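Local coordinates for protein dihydrodipicolinate synthase (Bacteroides thetaiotaomicron, PDB 4XKY) that probably catalyses pyruvate-dependent aldol chemistry through a Schiff base, as in the dihydrodipicolinate synthases and N-acetylneuraminate lyases of the DapA family, at residues N90-A95 with P127-P132; A246-V251 with K293-L298; L262-S267 with R286-I291. All blocks are in the same frame, centred on the assembly; numbering follows the deposited sequence.

How the contacts relate
The first loop along the chain is closed by contact 1, where the helix 85-97 meets the loop that leads into strand 133-137; the intervening chain contains strand 102-105 and helix 115-125. Contact 1 is complete before the others begin. Contact 2 then joins the end of helix 231-247 to the last helix, 285-298, and contact 3, between helices 257-268 and 285-298, is nested within its loop. Contact 1 ties together parts of the barrel wall and lies on the opposite side of the chain's centre, about 36 Å and 39 Å, centre to centre, from contacts 3 and 2. Contacts 2 and 3 touch, I248 O lying 3.4 Å from I291 CD1, and unite the C-terminal helices.

Contact 1 (N90-A95 with P127-P132); sequences NLACLA and PQLPLP
A92, on helix 85-97, meets two residues of the loop 127-132 at once: its CB lies 4.0 Å from L129 CD2 and equally 4.0 Å from P130 CD. The two leucines of the loop have nearly identical torsions but present different methyls, because their CB atoms set out in different directions. In L129 the CG is anti to the carbonyl carbon (chi1 -57°), and the side chain does not start toward the helix; with CD1 running on as the extended branch, the other methyl, CD2, turns in to A92 CB. L131 has a similar first torsion (-66°), but its CB already faces the helix, and the extended branch itself, CD1, arrives one turn further along, 4.2 Å from A95 CB and 4.1 Å from A95 C. Between them sits P130. Its CG lies 3.9 Å from A92 O and 4.1 Å from C93 CA, and the sulfur of C93 flanks the ring at a looser distance, with SG 4.4 Å from P130 CG. A92 and L131 both also touch V103 of strand 102-105, with which P132 shares backbone hydrogen bonds at the entry to the adjacent strand 133-137. No hydrogen bond crosses the interface, and about 210 Å² is buried in all. Cohesion therefore rests on van der Waals fit, with water excluded around the buried A92 and A95, while P130 and C93 form the more exposed margin.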
loop_
_atom_site.group_PDB
_atom_site.type_symbol
_atom_site.label_atom_id
_atom_site.label_comp_id
_atom_site.label_asym_id
_atom_site.label_seq_id
_atom_site.Cartn_x
_atom_site.Cartn_y
_atom_site.Cartn_z
ATOM N N ASN A 90 25.789 -15.461 -10.685
ATOM C CA ASN A 90 25.966 -16.764 -11.307
ATOM C C ASN A 90 25.147 -16.885 -12.614
ATOM O O ASN A 90 25.623 -17.458 -13.593
ATOM C CB ASN A 90 25.620 -17.872 -10.301
ATOM C CG ASN A 90 25.745 -19.262 -10.896
ATOM O OD1 ASN A 90 26.846 -19.756 -11.106
ATOM N ND2 ASN A 90 24.614 -19.891 -11.185
ATOM N N LEU A 91 23.931 -16.335 -12.645
ATOM C CA LEU A 91 23.129 -16.410 -13.861
ATOM C C LEU A 91 23.733 -15.553 -14.949
ATOM O O LEU A 91 23.706 -15.955 -16.131
ATOM C CB LEU A 91 21.683 -15.976 -13.649
ATOM C CG LEU A 91 20.802 -16.880 -12.795
ATOM C CD1 LEU A 91 19.422 -16.261 -12.665
ATOM C CD2 LEU A 91 20.701 -18.283 -13.377
ATOM N N ALA A 92 24.235 -14.375 -14.562
ATOM C CA ALA A 92 24.934 -13.500 -15.507
ATOM C C ALA A 92 26.130 -14.207 -16.141
ATOM O O ALA A 92 26.282 -14.146 -17.344
ATOM C CB ALA A 92 25.391 -12.213 -14.851
ATOM N N CYS A 93 26.973 -14.866 -15.347
ATOM C CA CYS A 93 28.130 -15.605 -15.897
ATOM C C CYS A 93 27.722 -16.752 -16.827
ATOM O O CYS A 93 28.355 -16.986 -17.857
ATOM C CB CYS A 93 29.027 -16.120 -14.778
ATOM S SG CYS A 93 29.704 -14.732 -13.820
ATOM N N LEU A 94 26.655 -17.449 -16.460
ATOM C CA LEU A 94 26.106 -18.499 -17.285
ATOM C C LEU A 94 25.631 -17.907 -18.609
ATOM O O LEU A 94 25.984 -18.393 -19.677
ATOM C CB LEU A 94 24.950 -19.177 -16.562
ATOM C CG LEU A 94 24.270 -20.223 -17.446
ATOM C CD1 LEU A 94 25.055 -21.521 -17.360
ATOM C CD2 LEU A 94 22.821 -20.446 -17.068
ATOM N N ALA A 95 24.849 -16.838 -18.530
ATOM C CA ALA A 95 24.453 -16.079 -19.713
ATOM C C ALA A 95 25.650 -15.731 -20.598
ATOM O O ALA A 95 25.623 -16.012 -21.803
ATOM C CB ALA A 95 23.692 -14.818 -19.326
ATOM N N PRO A 127 30.859 -4.171 -11.293
ATOM C CA PRO A 127 32.166 -4.822 -11.526
ATOM C C PRO A 127 32.094 -6.351 -11.602
ATOM O O PRO A 127 33.007 -6.981 -12.113
ATOM C CB PRO A 127 32.998 -4.408 -10.293
ATOM C CG PRO A 127 32.344 -3.173 -9.774
ATOM C CD PRO A 127 30.873 -3.300 -10.103
ATOM N N GLN A 128 31.022 -6.938 -11.086
ATOM C CA GLN A 128 30.888 -8.390 -11.037
ATOM C C GLN A 128 30.242 -8.981 -12.277
ATOM O O GLN A 128 30.186 -10.195 -12.396
ATOM C CB GLN A 128 30.031 -8.800 -9.829
ATOM C CG GLN A 128 30.478 -8.211 -8.505
ATOM C CD GLN A 128 29.695 -8.779 -7.355
ATOM O OE1 GLN A 128 29.695 -9.987 -7.146
ATOM N NE2 GLN A 128 29.004 -7.918 -6.609
ATOM N N LEU A 129 29.706 -8.148 -13.170
ATOM C CA LEU A 129 28.921 -8.649 -14.320
ATOM C C LEU A 129 29.782 -8.700 -15.578
ATOM O O LEU A 129 30.535 -7.785 -15.822
ATOM C CB LEU A 129 27.757 -7.718 -14.611
ATOM C CG LEU A 129 26.776 -7.462 -13.485
ATOM C CD1 LEU A 129 25.687 -6.539 -13.976
ATOM C CD2 LEU A 129 26.202 -8.765 -12.991
ATOM N N PRO A 130 29.654 -9.750 -16.394
ATOM C CA PRO A 130 30.460 -9.862 -17.609
ATOM C C PRO A 130 29.750 -9.397 -18.893
ATOM O O PRO A 130 30.272 -9.603 -19.979
ATOM C CB PRO A 130 30.729 -11.358 -17.671
ATOM C CG PRO A 130 29.442 -11.940 -17.181
ATOM C CD PRO A 130 28.980 -11.019 -16.080
ATOM N N LEU A 131 28.571 -8.785 -18.770
ATOM C CA LEU A 131 27.810 -8.291 -19.918
ATOM C C LEU A 131 27.203 -6.924 -19.614
ATOM O O LEU A 131 27.023 -6.573 -18.440
ATOM C CB LEU A 131 26.688 -9.281 -20.266
ATOM C CG LEU A 131 27.087 -10.669 -20.791
ATOM C CD1 LEU A 131 25.888 -11.596 -20.835
ATOM C CD2 LEU A 131 27.777 -10.635 -22.154
ATOM N N PRO A 132 26.854 -6.151 -20.664
ATOM C CA PRO A 132 26.156 -4.883 -20.438
ATOM C C PRO A 132 24.840 -5.099 -19.702
ATOM O O PRO A 132 24.281 -6.200 -19.741
ATOM C CB PRO A 132 25.880 -4.358 -21.851
ATOM C CG PRO A 132 26.810 -5.086 -22.754
ATOM C CD PRO A 132 27.142 -6.386 -22.094
#

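Contact 2 (A246-V251 with K293-L298); sequences ATIYTV and KALQNL
The apolar part of the contact centres on CD1 of I248, which approaches A294 CB to 3.7 Å and L295 CD2 to 4.1 Å. The side chain does not set out toward the last helix; with CG1 lodged beside the backbone N (chi1 -55°), a further turn at chi2 of -64° swings CD1 over to it. The side chains of I248 and L295 cross at about a right angle, and L298 adds a more distant branch, its CD1 4.4 Å from I248 CD1. The A294 methyl also rests against the backbone, 3.7 Å from T247 O. Polar contact across the segments runs through one water, which donates to T247 OG1 at 2.6 Å and to A294 O at 2.9 Å. T247 OG1 is also hydrogen-bonded to Q243 O one helical turn earlier, so this hydroxyl joins its own helix to the bridge. Within 246-251, the T250 hydroxyl donates to A246 O, OG1 to O 2.6 Å, coming from 44° above the carbonyl plane; this bond ties T250 back to the carbonyl of A246, four residues earlier. L295 and L298 also touch F215, in the loop before helix 216-227. Such an arrangement belongs to the helical C-terminal region that follows the (beta/alpha)8 barrel in DapA-family enzymes, here joining the segment 246-251, which opens on the region's first helix, to its last helix.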
loop_
_atom_site.group_PDB
_atom_site.type_symbol
_atom_site.label_atom_id
_atom_site.label_comp_id
_atom_site.label_asym_id
_atom_site.label_seq_id
_atom_site.Cartn_x
_atom_site.Cartn_y
_atom_site.Cartn_z
ATOM N N ALA A 246 -8.036 -6.982 -23.851
ATOM C CA ALA A 246 -9.358 -7.092 -23.247
ATOM C C ALA A 246 -9.886 -8.508 -23.206
ATOM O O ALA A 246 -10.705 -8.815 -22.338
ATOM C CB ALA A 246 -10.350 -6.237 -24.014
ATOM N N THR A 247 -9.472 -9.340 -24.171
ATOM C CA THR A 247 -10.106 -10.651 -24.406
ATOM C C THR A 247 -9.205 -11.863 -24.196
ATOM O O THR A 247 -9.717 -12.934 -23.911
ATOM C CB THR A 247 -10.751 -10.787 -25.807
ATOM O OG1 THR A 247 -9.755 -10.685 -26.854
ATOM C CG2 THR A 247 -11.856 -9.743 -25.992
ATOM N N ILE A 248 -7.888 -11.732 -24.347
ATOM C CA ILE A 248 -7.004 -12.873 -24.082
ATOM C C ILE A 248 -6.484 -12.864 -22.661
ATOM O O ILE A 248 -6.162 -13.919 -22.120
ATOM C CB ILE A 248 -5.789 -12.941 -25.048
ATOM C CG1 ILE A 248 -6.214 -12.933 -26.506
ATOM C CG2 ILE A 248 -4.927 -14.191 -24.800
ATOM C CD1 ILE A 248 -7.034 -14.133 -26.930
ATOM N N TYR A 249 -6.330 -11.688 -22.056
ATOM C CA TYR A 249 -5.654 -11.624 -20.784
ATOM C C TYR A 249 -6.630 -11.554 -19.616
ATOM O O TYR A 249 -6.187 -11.474 -18.480
ATOM C CB TYR A 249 -4.719 -10.428 -20.724
ATOM C CG TYR A 249 -3.663 -10.376 -21.814
ATOM C CD1 TYR A 249 -3.197 -11.544 -22.456
ATOM C CD2 TYR A 249 -3.112 -9.162 -22.191
ATOM C CE1 TYR A 249 -2.224 -11.473 -23.448
ATOM C CE2 TYR A 249 -2.142 -9.084 -23.176
ATOM C CZ TYR A 249 -1.704 -10.233 -23.804
ATOM O OH TYR A 249 -0.736 -10.138 -24.767
ATOM N N THR A 250 -7.941 -11.605 -19.866
ATOM C CA THR A 250 -8.928 -11.350 -18.779
ATOM C C THR A 250 -9.796 -12.557 -18.411
ATOM O O THR A 250 -10.787 -12.405 -17.725
ATOM C CB THR A 250 -9.878 -10.204 -19.166
ATOM O OG1 THR A 250 -10.471 -10.509 -20.441
ATOM C CG2 THR A 250 -9.115 -8.871 -19.256
ATOM N N VAL A 251 -9.432 -13.756 -18.843
ATOM C CA VAL A 251 -10.268 -14.926 -18.589
ATOM C C VAL A 251 -10.142 -15.500 -17.183
ATOM O O VAL A 251 -11.114 -15.993 -16.624
ATOM C CB VAL A 251 -10.003 -16.027 -19.606
ATOM C CG1 VAL A 251 -10.691 -17.316 -19.180
ATOM C CG2 VAL A 251 -10.520 -15.560 -20.959
ATOM N N LYS A 293 -12.301 -19.133 -28.448
ATOM C CA LYS A 293 -13.334 -18.209 -28.958
ATOM C C LYS A 293 -12.792 -16.806 -29.147
ATOM O O LYS A 293 -13.024 -16.144 -30.168
ATOM C CB LYS A 293 -14.520 -18.162 -27.981
ATOM C CG LYS A 293 -15.602 -17.134 -28.297
ATOM C CD LYS A 293 -16.256 -17.426 -29.639
ATOM C CE LYS A 293 -17.482 -16.563 -29.897
ATOM N NZ LYS A 293 -18.478 -17.366 -30.656
ATOM N N ALA A 294 -12.086 -16.326 -28.137
ATOM C CA ALA A 294 -11.437 -15.030 -28.239
ATOM C C ALA A 294 -10.467 -14.967 -29.433
ATOM O O ALA A 294 -10.432 -13.958 -30.154
ATOM C CB ALA A 294 -10.696 -14.707 -26.953
ATOM N N LEU A 295 -9.673 -16.026 -29.621
ATOM C CA LEU A 295 -8.698 -16.047 -30.706
ATOM C C LEU A 295 -9.397 -16.037 -32.049
ATOM O O LEU A 295 -8.984 -15.314 -32.936
ATOM C CB LEU A 295 -7.772 -17.261 -30.646
ATOM C CG LEU A 295 -6.595 -17.224 -29.674
ATOM C CD1 LEU A 295 -5.964 -18.611 -29.636
ATOM C CD2 LEU A 295 -5.552 -16.189 -30.092
ATOM N N GLN A 296 -10.476 -16.803 -32.183
ATOM C CA GLN A 296 -11.222 -16.821 -33.431
ATOM C C GLN A 296 -11.870 -15.469 -33.746
ATOM O O GLN A 296 -12.068 -15.135 -34.910
ATOM C CB GLN A 296 -12.301 -17.877 -33.393
ATOM C CG GLN A 296 -11.823 -19.315 -33.275
ATOM C CD GLN A 296 -13.010 -20.254 -33.092
ATOM O OE1 GLN A 296 -13.791 -20.097 -32.151
ATOM N NE2 GLN A 296 -13.176 -21.210 -34.008
ATOM N N ASN A 297 -12.220 -14.716 -32.712
ATOM C CA ASN A 297 -12.768 -13.369 -32.875
ATOM C C ASN A 297 -11.744 -12.290 -33.193
ATOM O O ASN A 297 -12.114 -11.225 -33.662
ATOM C CB ASN A 297 -13.531 -12.946 -31.629
ATOM C CG ASN A 297 -14.877 -13.620 -31.511
ATOM O OD1 ASN A 297 -15.356 -14.286 -32.431
ATOM N ND2 ASN A 297 -15.500 -13.447 -30.368
ATOM N N LEU A 298 -10.471 -12.533 -32.909
ATOM C CA LEU A 298 -9.417 -11.670 -33.438
ATOM C C LEU A 298 -9.271 -11.949 -34.916
ATOM O O LEU A 298 -9.225 -11.038 -35.730
ATOM C CB LEU A 298 -8.075 -11.958 -32.781
ATOM C CG LEU A 298 -8.013 -11.828 -31.272
ATOM C CD1 LEU A 298 -6.625 -12.243 -30.837
ATOM C CD2 LEU A 298 -8.342 -10.422 -30.807
HETATM O O HOH W 1 -11.214 -11.499 -28.891
#

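Contact 3 (L262-S267 with R286-I291); sequences LKCALS and RERGKI
The first torsions of C264 and R288 set the meeting: C264 SG is trans to the backbone N (chi1 -174°), which sends the sulfur to the base of the arginine, 3.7 Å from both R288 CA and R288 CG. The arginine starts out in the same way and stays extended from CG to NE, carrying its guanidinium obliquely across to S267, about one turn on from C264. There the end-on pair of nitrogens grips one oxygen: R288 NH1 lies 3.2 Å and R288 NH2 3.3 Å from S267 OG. Both N-H groups donate with somewhat bent geometry, near 150°, and the hydroxyl oxygen lies almost in the guanidinium plane. NH1 also forms a salt bridge with D274, so the serine is a second partner, and the carboxylate probably carries most of the charge compensation. I291 completes the contact on the apolar side, its CB 3.8 Å from C264 SG and its CG2 4.1 Å from A265 CB. The sulfur is thus wedged between the stem of R288 and the branched carbon of I291. The axes of the two short helical segments approach to 9.7 Å, with 71° between their N-to-C directions, a steep crossing. Helix 257-268 packs on helix 285-298 here, while L262 and L266 touch V13, after strand 7-8, and A265 also touches M214, between strand 206-207 and helix 216-227.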
loop_
_atom_site.group_PDB
_atom_site.type_symbol
_atom_site.label_atom_id
_atom_site.label_comp_id
_atom_site.label_asym_id
_atom_site.label_seq_id
_atom_site.Cartn_x
_atom_site.Cartn_y
_atom_site.Cartn_z
ATOM N N LEU A 262 -2.106 -16.041 -22.178
ATOM C CA LEU A 262 -1.014 -16.074 -23.147
ATOM C C LEU A 262 -0.564 -17.492 -23.442
ATOM O O LEU A 262 -0.496 -17.910 -24.574
ATOM C CB LEU A 262 0.180 -15.311 -22.599
ATOM C CG LEU A 262 1.321 -15.015 -23.545
ATOM C CD1 LEU A 262 0.814 -14.164 -24.687
ATOM C CD2 LEU A 262 2.423 -14.274 -22.799
ATOM N N LYS A 263 -0.274 -18.252 -22.399
ATOM C CA LYS A 263 0.187 -19.621 -22.601
ATOM C C LYS A 263 -0.905 -20.527 -23.223
ATOM O O LYS A 263 -0.613 -21.356 -24.079
ATOM C CB LYS A 263 0.748 -20.197 -21.300
ATOM C CG LYS A 263 2.187 -19.790 -21.009
ATOM C CD LYS A 263 2.795 -20.753 -20.000
ATOM C CE LYS A 263 4.302 -20.649 -19.953
ATOM N NZ LYS A 263 4.932 -21.609 -18.994
ATOM N N CYS A 264 -2.155 -20.366 -22.796
ATOM C CA CYS A 264 -3.257 -21.095 -23.407
ATOM C C CYS A 264 -3.312 -20.787 -24.925
ATOM O O CYS A 264 -3.348 -21.702 -25.780
ATOM C CB CYS A 264 -4.559 -20.708 -22.727
ATOM S SG CYS A 264 -5.948 -21.674 -23.300
ATOM N N ALA A 265 -3.262 -19.495 -25.251
ATOM C CA ALA A 265 -3.301 -19.075 -26.647
ATOM C C ALA A 265 -2.139 -19.656 -27.443
ATOM O O ALA A 265 -2.369 -20.115 -28.557
ATOM C CB ALA A 265 -3.301 -17.568 -26.779
ATOM N N LEU A 266 -0.927 -19.625 -26.874
ATOM C CA LEU A 266 0.265 -20.198 -27.518
ATOM C C LEU A 266 0.077 -21.682 -27.870
ATOM O O LEU A 266 0.488 -22.129 -28.950
ATOM C CB LEU A 266 1.543 -19.984 -26.687
ATOM C CG LEU A 266 2.031 -18.525 -26.602
ATOM C CD1 LEU A 266 3.175 -18.380 -25.615
ATOM C CD2 LEU A 266 2.456 -17.909 -27.928
ATOM N N SER A 267 -0.573 -22.414 -26.973
ATOM C CA SER A 267 -0.875 -23.819 -27.185
ATOM C C SER A 267 -1.917 -24.033 -28.297
ATOM O O SER A 267 -1.736 -24.875 -29.179
ATOM C CB SER A 267 -1.341 -24.468 -25.881
ATOM O OG SER A 267 -1.988 -25.679 -26.174
ATOM N N ARG A 286 -12.986 -25.320 -19.848
ATOM C CA ARG A 286 -13.839 -24.149 -19.962
ATOM C C ARG A 286 -13.104 -22.860 -20.322
ATOM O O ARG A 286 -13.510 -22.132 -21.228
ATOM C CB ARG A 286 -14.627 -23.891 -18.692
ATOM C CG ARG A 286 -15.808 -22.985 -18.993
ATOM C CD ARG A 286 -16.838 -23.008 -17.883
ATOM N NE ARG A 286 -16.248 -22.469 -16.667
ATOM C CZ ARG A 286 -16.040 -21.174 -16.445
ATOM N NH1 ARG A 286 -16.376 -20.266 -17.351
ATOM N NH2 ARG A 286 -15.484 -20.782 -15.307
ATOM N N GLU A 287 -12.048 -22.551 -19.590
ATOM C CA GLU A 287 -11.319 -21.326 -19.854
ATOM C C GLU A 287 -10.596 -21.453 -21.199
ATOM O O GLU A 287 -10.552 -20.512 -21.987
ATOM C CB GLU A 287 -10.352 -20.985 -18.705
ATOM C CG GLU A 287 -11.048 -20.569 -17.400
ATOM C CD GLU A 287 -11.761 -21.724 -16.729
ATOM O OE1 GLU A 287 -11.191 -22.832 -16.662
ATOM O OE2 GLU A 287 -12.916 -21.538 -16.303
ATOM N N ARG A 288 -10.062 -22.632 -21.475
ATOM C CA ARG A 288 -9.392 -22.871 -22.729
ATOM C C ARG A 288 -10.371 -22.633 -23.891
ATOM O O ARG A 288 -10.017 -21.982 -24.868
ATOM C CB ARG A 288 -8.804 -24.277 -22.753
ATOM C CG ARG A 288 -8.069 -24.607 -24.023
ATOM C CD ARG A 288 -7.538 -26.019 -23.993
ATOM N NE ARG A 288 -6.872 -26.364 -25.245
ATOM C CZ ARG A 288 -5.598 -26.105 -25.528
ATOM N NH1 ARG A 288 -4.815 -25.476 -24.651
ATOM N NH2 ARG A 288 -5.101 -26.494 -26.701
ATOM N N GLY A 289 -11.603 -23.121 -23.747
ATOM C CA GLY A 289 -12.689 -22.826 -24.697
ATOM C C GLY A 289 -12.929 -21.341 -24.922
ATOM O O GLY A 289 -13.152 -20.894 -26.044
ATOM N N LYS A 290 -12.880 -20.563 -23.853
ATOM C CA LYS A 290 -13.066 -19.126 -23.970
ATOM C C LYS A 290 -11.913 -18.458 -24.665
ATOM O O LYS A 290 -12.102 -17.488 -25.386
ATOM C CB LYS A 290 -13.196 -18.475 -22.608
ATOM C CG LYS A 290 -14.503 -18.771 -21.911
ATOM C CD LYS A 290 -14.657 -17.862 -20.710
ATOM C CE LYS A 290 -15.549 -18.489 -19.671
ATOM N NZ LYS A 290 -16.982 -18.434 -20.069
ATOM N N ILE A 291 -10.699 -18.920 -24.395
ATOM C CA ILE A 291 -9.556 -18.321 -25.029
ATOM C C ILE A 291 -9.634 -18.637 -26.528
ATOM O O ILE A 291 -9.389 -17.777 -27.324
ATOM C CB ILE A 291 -8.215 -18.798 -24.409
ATOM C CG1 ILE A 291 -8.074 -18.277 -22.975
ATOM C CG2 ILE A 291 -7.042 -18.341 -25.262
ATOM C CD1 ILE A 291 -7.663 -16.833 -22.846
#